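Local coordinates for penicillin-binding protein A (PDB 3UPP), which probably cross-links cell-wall peptidoglycan as a D,D-transpeptidase, a reaction blocked here by covalently bound cefotaxime, at residues G127-A132 / V429-G434; T188-S193 / P409-Y414; T396-H401 / S439-A444. One frame throughout, in Å; residues are numbered along the deposited sequence.

Interaction 1: residues G127-A132 / V429-G434; sequences GPCKGA and VLVENG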
loop_
_atom_site.group_PDB
_atom_site.type_symbol
_atom_site.label_atom_id
_atom_site.label_comp_id
_atom_site.label_asym_id
_atom_site.label_seq_id
_atom_site.Cartn_x
_atom_site.Cartn_y
_atom_site.Cartn_z
ATOM N N GLY A 127 -17.858 6.016 10.145
ATOM C CA GLY A 127 -17.493 7.201 9.383
ATOM C C GLY A 127 -16.186 6.897 8.664
ATOM O O GLY A 127 -15.668 5.784 8.775
ATOM N N PRO A 128 -15.643 7.886 7.922
ATOM C CA PRO A 128 -14.478 7.677 7.080
ATOM C C PRO A 128 -13.179 7.440 7.837
ATOM O O PRO A 128 -12.906 8.103 8.833
ATOM C CB PRO A 128 -14.382 8.987 6.263
ATOM C CG PRO A 128 -15.696 9.648 6.426
ATOM C CD PRO A 128 -16.127 9.272 7.816
ATOM N N CYS A 129 -12.383 6.510 7.322
ATOM C CA CYS A 129 -11.045 6.243 7.837
ATOM C C CYS A 129 -10.026 7.155 7.176
ATOM O O CYS A 129 -10.149 7.501 6.002
ATOM C CB CYS A 129 -10.635 4.788 7.586
ATOM S SG CYS A 129 -11.658 3.515 8.369
ATOM N N LYS A 130 -9.029 7.546 7.959
ATOM C CA LYS A 130 -7.798 8.126 7.454
ATOM C C LYS A 130 -6.824 6.955 7.154
ATOM O O LYS A 130 -6.681 6.048 7.981
ATOM C CB LYS A 130 -7.226 9.036 8.540
ATOM C CG LYS A 130 -6.759 10.361 8.054
ATOM C CD LYS A 130 -6.738 11.390 9.168
ATOM C CE LYS A 130 -5.340 11.576 9.760
ATOM N NZ LYS A 130 -5.088 13.034 10.065
ATOM N N GLY A 131 -6.186 6.936 5.980
ATOM C CA GLY A 131 -5.164 5.900 5.701
ATOM C C GLY A 131 -5.038 5.452 4.257
ATOM O O GLY A 131 -5.302 6.227 3.350
ATOM N N ALA A 132 -4.645 4.194 4.043
ATOM C CA ALA A 132 -4.376 3.667 2.695
ATOM C C ALA A 132 -4.829 2.228 2.502
ATOM O O ALA A 132 -4.827 1.437 3.440
ATOM C CB ALA A 132 -2.884 3.784 2.369
ATOM N N VAL A 429 -3.897 -2.861 4.319
ATOM C CA VAL A 429 -4.814 -1.828 4.787
ATOM C C VAL A 429 -4.134 -1.149 5.967
ATOM O O VAL A 429 -3.750 -1.798 6.935
ATOM C CB VAL A 429 -6.185 -2.416 5.270
ATOM C CG1 VAL A 429 -7.062 -1.349 5.870
ATOM C CG2 VAL A 429 -6.917 -3.112 4.132
ATOM N N LEU A 430 -3.963 0.155 5.861
ATOM C CA LEU A 430 -3.497 0.973 6.961
ATOM C C LEU A 430 -4.639 1.916 7.325
ATOM O O LEU A 430 -5.093 2.693 6.497
ATOM C CB LEU A 430 -2.232 1.751 6.556
ATOM C CG LEU A 430 -1.566 2.704 7.558
ATOM C CD1 LEU A 430 -2.057 4.119 7.367
ATOM C CD2 LEU A 430 -1.685 2.276 9.030
ATOM N N VAL A 431 -5.130 1.814 8.547
ATOM C CA VAL A 431 -6.088 2.776 9.045
ATOM C C VAL A 431 -5.266 3.647 9.980
ATOM O O VAL A 431 -4.828 3.205 11.061
ATOM C CB VAL A 431 -7.310 2.105 9.720
ATOM C CG1 VAL A 431 -8.144 3.115 10.467
ATOM C CG2 VAL A 431 -8.167 1.398 8.683
ATOM N N GLU A 432 -5.006 4.862 9.514
ATOM C CA GLU A 432 -4.102 5.777 10.182
ATOM C C GLU A 432 -4.792 6.356 11.417
ATOM O O GLU A 432 -5.936 6.832 11.341
ATOM C CB GLU A 432 -3.664 6.888 9.223
ATOM C CG GLU A 432 -2.619 7.806 9.814
ATOM C CD GLU A 432 -2.309 8.997 8.946
ATOM O OE1 GLU A 432 -2.054 10.084 9.497
ATOM O OE2 GLU A 432 -2.305 8.857 7.712
ATOM N N ASN A 433 -4.095 6.295 12.555
ATOM C CA ASN A 433 -4.658 6.719 13.839
ATOM C C ASN A 433 -5.923 5.966 14.216
ATOM O O ASN A 433 -6.719 6.461 15.010
ATOM C CB ASN A 433 -4.911 8.230 13.864
ATOM C CG ASN A 433 -3.796 8.991 14.535
ATOM O OD1 ASN A 433 -2.877 9.485 13.870
ATOM N ND2 ASN A 433 -3.854 9.078 15.864
ATOM N N GLY A 434 -6.094 4.780 13.633
ATOM C CA GLY A 434 -7.173 3.845 13.959
ATOM C C GLY A 434 -8.533 4.425 14.319
ATOM O O GLY A 434 -9.007 4.249 15.452
#

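Interaction 2: residues T188-S193 / P409-Y414; sequences TYPPGS and PPHAWY. With CEF (CEFOTAXIME, C3' cleaved, open, bound form), chain C.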
loop_
_atom_site.group_PDB
_atom_site.type_symbol
_atom_site.label_atom_id
_atom_site.label_comp_id
_atom_site.label_asym_id
_atom_site.label_seq_id
_atom_site.Cartn_x
_atom_site.Cartn_y
_atom_site.Cartn_z
ATOM N N THR A 188 5.282 6.810 5.477
ATOM C CA THR A 188 5.761 5.585 6.125
ATOM C C THR A 188 5.230 5.553 7.552
ATOM O O THR A 188 5.111 6.602 8.198
ATOM C CB THR A 188 7.303 5.486 6.168
ATOM O OG1 THR A 188 7.826 6.505 7.021
ATOM C CG2 THR A 188 7.928 5.590 4.780
ATOM N N TYR A 189 4.912 4.352 8.028
ATOM C CA TYR A 189 4.259 4.151 9.334
ATOM C C TYR A 189 4.893 2.965 10.048
ATOM O O TYR A 189 5.281 2.004 9.389
ATOM C CB TYR A 189 2.785 3.815 9.133
ATOM C CG TYR A 189 1.977 4.821 8.342
ATOM C CD1 TYR A 189 1.342 5.890 8.990
ATOM C CD2 TYR A 189 1.813 4.683 6.958
ATOM C CE1 TYR A 189 0.582 6.798 8.284
ATOM C CE2 TYR A 189 1.062 5.584 6.242
ATOM C CZ TYR A 189 0.445 6.646 6.907
ATOM O OH TYR A 189 -0.316 7.558 6.203
ATOM N N PRO A 190 4.969 2.994 11.389
ATOM C CA PRO A 190 5.394 1.740 12.056
ATOM C C PRO A 190 4.427 0.603 11.715
ATOM O O PRO A 190 3.211 0.804 11.783
ATOM C CB PRO A 190 5.369 2.082 13.551
ATOM C CG PRO A 190 4.549 3.320 13.653
ATOM C CD PRO A 190 4.696 4.072 12.355
ATOM N N PRO A 191 4.960 -0.564 11.279
ATOM C CA PRO A 191 4.104 -1.689 10.869
ATOM C C PRO A 191 3.530 -2.492 12.033
ATOM O O PRO A 191 2.612 -3.284 11.834
ATOM C CB PRO A 191 5.046 -2.554 10.031
ATOM C CG PRO A 191 6.385 -2.330 10.643
ATOM C CD PRO A 191 6.394 -0.880 11.111
ATOM N N GLY A 192 4.068 -2.298 13.232
ATOM C CA GLY A 192 3.627 -3.059 14.389
ATOM C C GLY A 192 3.745 -4.558 14.163
ATOM O O GLY A 192 4.732 -5.049 13.600
ATOM N N SER A 193 2.717 -5.284 14.579
ATOM C CA SER A 193 2.752 -6.745 14.601
ATOM C C SER A 193 2.875 -7.380 13.238
ATOM O O SER A 193 3.336 -8.515 13.148
ATOM C CB SER A 193 1.533 -7.319 15.333
ATOM O OG SER A 193 1.724 -7.290 16.735
ATOM N N PRO A 409 -4.124 7.122 19.773
ATOM C CA PRO A 409 -4.711 6.017 18.999
ATOM C C PRO A 409 -3.702 5.357 18.027
ATOM O O PRO A 409 -3.125 6.042 17.190
ATOM C CB PRO A 409 -5.852 6.692 18.228
ATOM C CG PRO A 409 -6.179 7.915 19.016
ATOM C CD PRO A 409 -4.918 8.363 19.671
ATOM N N PRO A 410 -3.490 4.032 18.140
ATOM C CA PRO A 410 -2.516 3.360 17.276
ATOM C C PRO A 410 -2.986 3.223 15.826
ATOM O O PRO A 410 -4.179 3.342 15.554
ATOM C CB PRO A 410 -2.384 1.970 17.916
ATOM C CG PRO A 410 -3.696 1.730 18.554
ATOM C CD PRO A 410 -4.141 3.085 19.069
ATOM N N HIS A 411 -2.057 2.964 14.909
ATOM C CA HIS A 411 -2.433 2.642 13.533
ATOM C C HIS A 411 -2.925 1.203 13.497
ATOM O O HIS A 411 -2.351 0.342 14.147
ATOM C CB HIS A 411 -1.250 2.788 12.560
ATOM C CG HIS A 411 -0.547 4.107 12.623
ATOM N ND1 HIS A 411 -1.194 5.312 12.449
ATOM C CD2 HIS A 411 0.762 4.406 12.801
ATOM C CE1 HIS A 411 -0.317 6.296 12.539
ATOM N NE2 HIS A 411 0.877 5.773 12.749
ATOM N N ALA A 412 -3.987 0.955 12.741
ATOM C CA ALA A 412 -4.512 -0.381 12.528
ATOM C C ALA A 412 -4.023 -0.917 11.177
ATOM O O ALA A 412 -4.226 -0.280 10.141
ATOM C CB ALA A 412 -6.007 -0.353 12.575
ATOM N N TRP A 413 -3.385 -2.092 11.196
ATOM C CA TRP A 413 -2.767 -2.680 9.996
ATOM C C TRP A 413 -3.367 -4.059 9.705
ATOM O O TRP A 413 -3.740 -4.784 10.612
ATOM C CB TRP A 413 -1.271 -2.884 10.220
ATOM C CG TRP A 413 -0.311 -1.763 9.920
ATOM C CD1 TRP A 413 0.373 -1.018 10.831
ATOM C CD2 TRP A 413 0.147 -1.328 8.622
ATOM N NE1 TRP A 413 1.207 -0.114 10.189
ATOM C CE2 TRP A 413 1.091 -0.292 8.835
ATOM C CE3 TRP A 413 -0.149 -1.715 7.307
ATOM C CZ2 TRP A 413 1.764 0.354 7.779
ATOM C CZ3 TRP A 413 0.507 -1.069 6.253
ATOM C CH2 TRP A 413 1.455 -0.036 6.499
ATOM N N TYR A 414 -3.400 -4.427 8.431
ATOM C CA TYR A 414 -3.812 -5.754 7.988
ATOM C C TYR A 414 -3.169 -6.043 6.649
ATOM O O TYR A 414 -3.384 -5.300 5.686
ATOM C CB TYR A 414 -5.324 -5.808 7.816
ATOM C CG TYR A 414 -5.885 -7.154 7.384
ATOM C CD1 TYR A 414 -5.864 -8.259 8.252
ATOM C CD2 TYR A 414 -6.470 -7.316 6.125
ATOM C CE1 TYR A 414 -6.420 -9.480 7.885
ATOM C CE2 TYR A 414 -7.023 -8.546 5.740
ATOM C CZ TYR A 414 -6.994 -9.624 6.629
ATOM O OH TYR A 414 -7.532 -10.843 6.260
HETATM S S1 CEF C . -1.033 -7.402 20.438
HETATM C C1 CEF C . -2.119 -8.771 19.925
HETATM C C2 CEF C . -2.815 -8.471 18.753
HETATM C C3 CEF C . -4.088 -9.030 18.640
HETATM C C4 CEF C . -2.288 -7.674 17.708
HETATM C C5 CEF C . -2.803 -7.738 16.408
HETATM O O1 CEF C . -2.840 -8.860 15.755
HETATM O O2 CEF C . -3.341 -6.689 15.860
HETATM N N1 CEF C . -1.085 -7.101 17.740
HETATM C C6 CEF C . -0.154 -7.257 18.851
HETATM C C7 CEF C . 0.901 -6.161 18.824
HETATM C C8 CEF C . 1.591 -6.124 17.462
HETATM O O3 CEF C . 2.058 -5.064 17.036
HETATM N N2 CEF C . 0.407 -4.813 19.152
HETATM C C9 CEF C . 0.754 -4.242 20.316
HETATM O O4 CEF C . 1.444 -4.795 21.169
HETATM C C10 CEF C . 0.237 -2.816 20.533
HETATM N N3 CEF C . 1.102 -1.775 20.562
HETATM O O5 CEF C . 2.704 -2.061 20.398
HETATM C C11 CEF C . 3.078 -2.558 19.093
HETATM C C12 CEF C . -1.067 -2.610 20.675
HETATM C C13 CEF C . -1.560 -1.420 21.037
HETATM S S2 CEF C . -3.204 -1.630 21.091
HETATM C C14 CEF C . -3.223 -3.177 20.672
HETATM N N4 CEF C . -4.320 -3.918 20.549
HETATM N N5 CEF C . -1.973 -3.595 20.473
#

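Interaction 3: residues T396-H401 / S439-A444; sequences TGTAEH and SATGGA. With CEF (CEFOTAXIME, C3' cleaved, open, bound form), chain C.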
loop_
_atom_site.group_PDB
_atom_site.type_symbol
_atom_site.label_atom_id
_atom_site.label_comp_id
_atom_site.label_asym_id
_atom_site.label_seq_id
_atom_site.Cartn_x
_atom_site.Cartn_y
_atom_site.Cartn_z
ATOM N N THR A 396 -2.389 -9.348 11.212
ATOM C CA THR A 396 -2.832 -8.060 11.705
ATOM C C THR A 396 -1.713 -7.403 12.489
ATOM O O THR A 396 -0.700 -8.017 12.801
ATOM C CB THR A 396 -4.086 -8.163 12.616
ATOM O OG1 THR A 396 -3.858 -9.157 13.625
ATOM C CG2 THR A 396 -5.347 -8.512 11.811
ATOM N N GLY A 397 -1.908 -6.128 12.775
ATOM C CA GLY A 397 -0.965 -5.344 13.518
ATOM C C GLY A 397 -1.663 -4.090 13.987
ATOM O O GLY A 397 -2.544 -3.525 13.313
ATOM N N THR A 398 -1.290 -3.676 15.179
ATOM C CA THR A 398 -1.730 -2.416 15.697
ATOM C C THR A 398 -0.514 -1.745 16.312
ATOM O O THR A 398 0.085 -2.256 17.262
ATOM C CB THR A 398 -3.013 -2.548 16.608
ATOM O OG1 THR A 398 -3.066 -1.489 17.574
ATOM C CG2 THR A 398 -3.084 -3.896 17.302
ATOM N N ALA A 399 -0.150 -0.611 15.718
ATOM C CA ALA A 399 1.141 0.034 15.906
ATOM C C ALA A 399 1.069 1.389 16.594
ATOM O O ALA A 399 0.350 2.289 16.149
ATOM C CB ALA A 399 1.830 0.191 14.544
ATOM N N GLU A 400 1.838 1.518 17.672
ATOM C CA GLU A 400 2.038 2.784 18.371
ATOM C C GLU A 400 2.903 3.727 17.538
ATOM O O GLU A 400 3.709 3.279 16.718
ATOM C CB GLU A 400 2.731 2.550 19.713
ATOM C CG GLU A 400 1.841 2.025 20.820
ATOM C CD GLU A 400 2.606 1.773 22.125
ATOM O OE1 GLU A 400 3.842 2.038 22.185
ATOM O OE2 GLU A 400 1.961 1.305 23.090
ATOM N N HIS A 401 2.741 5.031 17.767
ATOM C CA HIS A 401 3.450 6.059 17.006
ATOM C C HIS A 401 3.443 7.383 17.762
ATOM O O HIS A 401 2.713 7.540 18.743
ATOM C CB HIS A 401 2.780 6.245 15.653
ATOM C CG HIS A 401 1.339 6.629 15.754
ATOM N ND1 HIS A 401 0.919 7.942 15.803
ATOM C CD2 HIS A 401 0.220 5.871 15.844
ATOM C CE1 HIS A 401 -0.397 7.976 15.896
ATOM N NE2 HIS A 401 -0.845 6.734 15.919
ATOM N N SER A 439 -8.794 2.297 21.423
ATOM C CA SER A 439 -8.988 0.835 21.467
ATOM C C SER A 439 -8.766 0.178 20.103
ATOM O O SER A 439 -8.879 -1.044 19.979
ATOM C CB SER A 439 -10.402 0.485 21.950
ATOM O OG SER A 439 -11.371 0.901 20.996
ATOM N N ALA A 440 -8.468 0.993 19.091
ATOM C CA ALA A 440 -8.258 0.515 17.734
ATOM C C ALA A 440 -7.274 -0.650 17.688
ATOM O O ALA A 440 -6.253 -0.631 18.381
ATOM C CB ALA A 440 -7.762 1.649 16.849
ATOM N N THR A 441 -7.618 -1.672 16.897
ATOM C CA THR A 441 -6.716 -2.772 16.564
ATOM C C THR A 441 -6.880 -3.119 15.087
ATOM O O THR A 441 -7.932 -2.872 14.501
ATOM C CB THR A 441 -6.971 -4.066 17.380
ATOM O OG1 THR A 441 -8.157 -4.708 16.904
ATOM C CG2 THR A 441 -7.068 -3.808 18.877
ATOM N N GLY A 442 -5.841 -3.705 14.492
ATOM C CA GLY A 442 -5.882 -4.117 13.094
ATOM C C GLY A 442 -7.001 -5.085 12.770
ATOM O O GLY A 442 -7.567 -5.039 11.673
ATOM N N GLY A 443 -7.310 -5.965 13.725
ATOM C CA GLY A 443 -8.367 -6.970 13.584
ATOM C C GLY A 443 -9.741 -6.334 13.580
ATOM O O GLY A 443 -10.580 -6.651 12.727
ATOM N N ALA A 444 -9.961 -5.419 14.525
ATOM C CA ALA A 444 -11.210 -4.644 14.605
ATOM C C ALA A 444 -11.439 -3.803 13.346
ATOM O O ALA A 444 -12.425 -3.994 12.640
ATOM C CB ALA A 444 -11.217 -3.763 15.856
HETATM S S1 CEF C . -1.033 -7.402 20.438
HETATM C C1 CEF C . -2.119 -8.771 19.925
HETATM C C2 CEF C . -2.815 -8.471 18.753
HETATM C C3 CEF C . -4.088 -9.030 18.640
HETATM C C4 CEF C . -2.288 -7.674 17.708
HETATM C C5 CEF C . -2.803 -7.738 16.408
HETATM O O1 CEF C . -2.840 -8.860 15.755
HETATM O O2 CEF C . -3.341 -6.689 15.860
HETATM N N1 CEF C . -1.085 -7.101 17.740
HETATM C C6 CEF C . -0.154 -7.257 18.851
HETATM C C7 CEF C . 0.901 -6.161 18.824
HETATM C C8 CEF C . 1.591 -6.124 17.462
HETATM O O3 CEF C . 2.058 -5.064 17.036
HETATM N N2 CEF C . 0.407 -4.813 19.152
HETATM C C9 CEF C . 0.754 -4.242 20.316
HETATM O O4 CEF C . 1.444 -4.795 21.169
HETATM C C10 CEF C . 0.237 -2.816 20.533
HETATM N N3 CEF C . 1.102 -1.775 20.562
HETATM O O5 CEF C . 2.704 -2.061 20.398
HETATM C C11 CEF C . 3.078 -2.558 19.093
HETATM C C12 CEF C . -1.067 -2.610 20.675
HETATM C C13 CEF C . -1.560 -1.420 21.037
HETATM S S2 CEF C . -3.204 -1.630 21.091
HETATM C C14 CEF C . -3.223 -3.177 20.672
HETATM N N4 CEF C . -4.320 -3.918 20.549
HETATM N N5 CEF C . -1.973 -3.595 20.473
#

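Interaction 1: residues G127-A132 / V429-G434
With Glu432 CG set anti to its backbone N (chi1 -175°) and the chain extended beyond, the carboxylate reaches Lys130, whose own chain kinks twice near its end. The two side chains cross obliquely: Lys130 CE lies 3.6 Å from Glu432 OE1, while Lys130 NZ stays 4.3 Å from Glu432 OE1, an attraction of unlike charges at a range too long for a salt bridge. The stronger partner of Glu432 is Arg183, which forms a salt bridge to OE2. Behind these chains the backbones pair. Ala132 and Leu430 form an antiparallel hydrogen-bonded pair, with Ala132 N to Leu430 O and Leu430 N to Ala132 O both 2.9 Å. Gly131 and Val431 form the next, non-hydrogen-bonded pair, where Gly131 CA packs 3.3 Å from Leu430 O. One step on, Glu432 N gives a further bond to Lys130 O (2.6 Å). Val431 offers both methyls to Cys129 SG, CG2 at 4.1 Å; that sulfur is fixed by a disulfide to Cys125, and both residues touch Ile449 of helix 442-457. Leu430 and Ala132 instead share the sheet face lined by Pro317. Strand 131-136 thus pairs with strand 425-431, the first and last strands in chain order of a five-stranded antiparallel sheet, as in the penicillin-binding transpeptidase fold.

Interaction 2: residues T188-S193 / P409-Y414
Trp413 and Pro190 hold the two segments together through one hydrogen bond. Trp413 carries its CG anti to the carbonyl carbon (chi1 -87°), which swings the indole out from strand 411-418 toward the loop, and NE1 donates to Pro190 O at 2.7 Å. The bond is bent, 145° at the hydrogen, and the acceptor sits somewhat out of the indole plane. The next carbonyl follows closely, Pro191 O lying 3.3 Å from Trp413 CD1; both oxygens approach the NE1-CD1 side of the indole, Pro191 O obliquely and well off the ring plane. At the benzene part, Tyr189 CB rests 3.9 Å from Trp413 CZ2.

Tyr189 and His411 make the second point of contact. Their rings meet as a T-shaped (edge-to-face) pair with planes at 76° and centroids 5.2 Å apart. Tyr189 supplies the edge: its CD1 stands over the rim of the imidazole, 3.8 Å from His411 NE2. Pro190 closes in on the rim of the same ring, its CD 4.0 Å from His411 CD2. The polar ends are held from outside the two segments: Tyr189 OH bonds to Glu432, His411 ND1 receives the backbone N-H of Asn433, and the imidazole stacks on the ring of His401.

Two residues after Pro191, Ser193 OG is joined covalently to cefotaxime C8 (1.4 Å), so the serine is acylated by the drug, and it is hydrogen-bonded to Lys196. The loop that packs on Trp413 and His411 ends in this Ser193, which with Lys196 at the start of helix 196-205 fits the SxxK motif, consistent with Ser193 being the nucleophile of a penicillin-binding protein active site.

Interaction 3: residues T396-H401 / S439-A444
Thr398 and Thr441 meet at the aminothiazole of cefotaxime. Both branches of Thr398 lie against one face of this flat ring, its CG2 3.4 Å from cefotaxime N5 and its OG1 3.5 Å from cefotaxime S2, while Thr441 CG2 approaches the amino nitrogen N4 from obliquely beside the ring. The drug's carboxylate is the second flat group: Thr396 OG1 donates to O1, although this bond is modelled implausibly short and its exact length is doubtful, and the other oxygen, O2, packs against Thr398 CG2.

Thr398 OG1, placed opposite the backbone N by a chi1 of 153°, gives a weak hydrogen bond to Ala440 O at 3.4 Å. The methyl CG2 of Thr398 faces Thr441 CB at 3.9 Å. Lys395, Thr396 and Gly397 fit the KTG motif of penicillin-binding proteins, on the outermost strand 393-399 of the sheet. The drug's amide N2 makes a weak bond to Thr398 O (3.2 Å), along this edge strand and next to the acylated Ser193, as beta-lactam amides commonly do in this family.

The Thr396 methyl leans on the first turn of helix 442-457, Thr396 CG2 lying 3.7 Å from Gly443 N. Gly442 lets the two backbones come close, with Gly442 CA 3.4 Å from Gly397 O in a CA-H...O contact. Thr441 caps this helix as its N-cap residue: OG1 turns in between the backbone N and the carbonyl carbon (chi1 74°) and accepts a nearly straight bond from Ala444 N, the Thr441 OG1 to Ala444 N distance being 3.1 Å.

From the N terminus, 127-132 comes first and waits longest for its partner: interaction 1 closes a loop of nearly 300 residues when the chain returns at 429-434. Inside that loop lies interaction 2, which joins the serine-bearing 188-193 to strand 411-418. Interaction 3 starts at 396-401, within both loops, and ends at 439-444, beyond both, so it crosses the other two. Strands 393-399, 411-418 and 425-431 are sheet neighbours, linked by bonds such as Trp413 N to Gly397 O and Val431 N to Ala412 O. The contacts thus tie the domain's first strand, the active-site loop and helix 442-457 to one sheet.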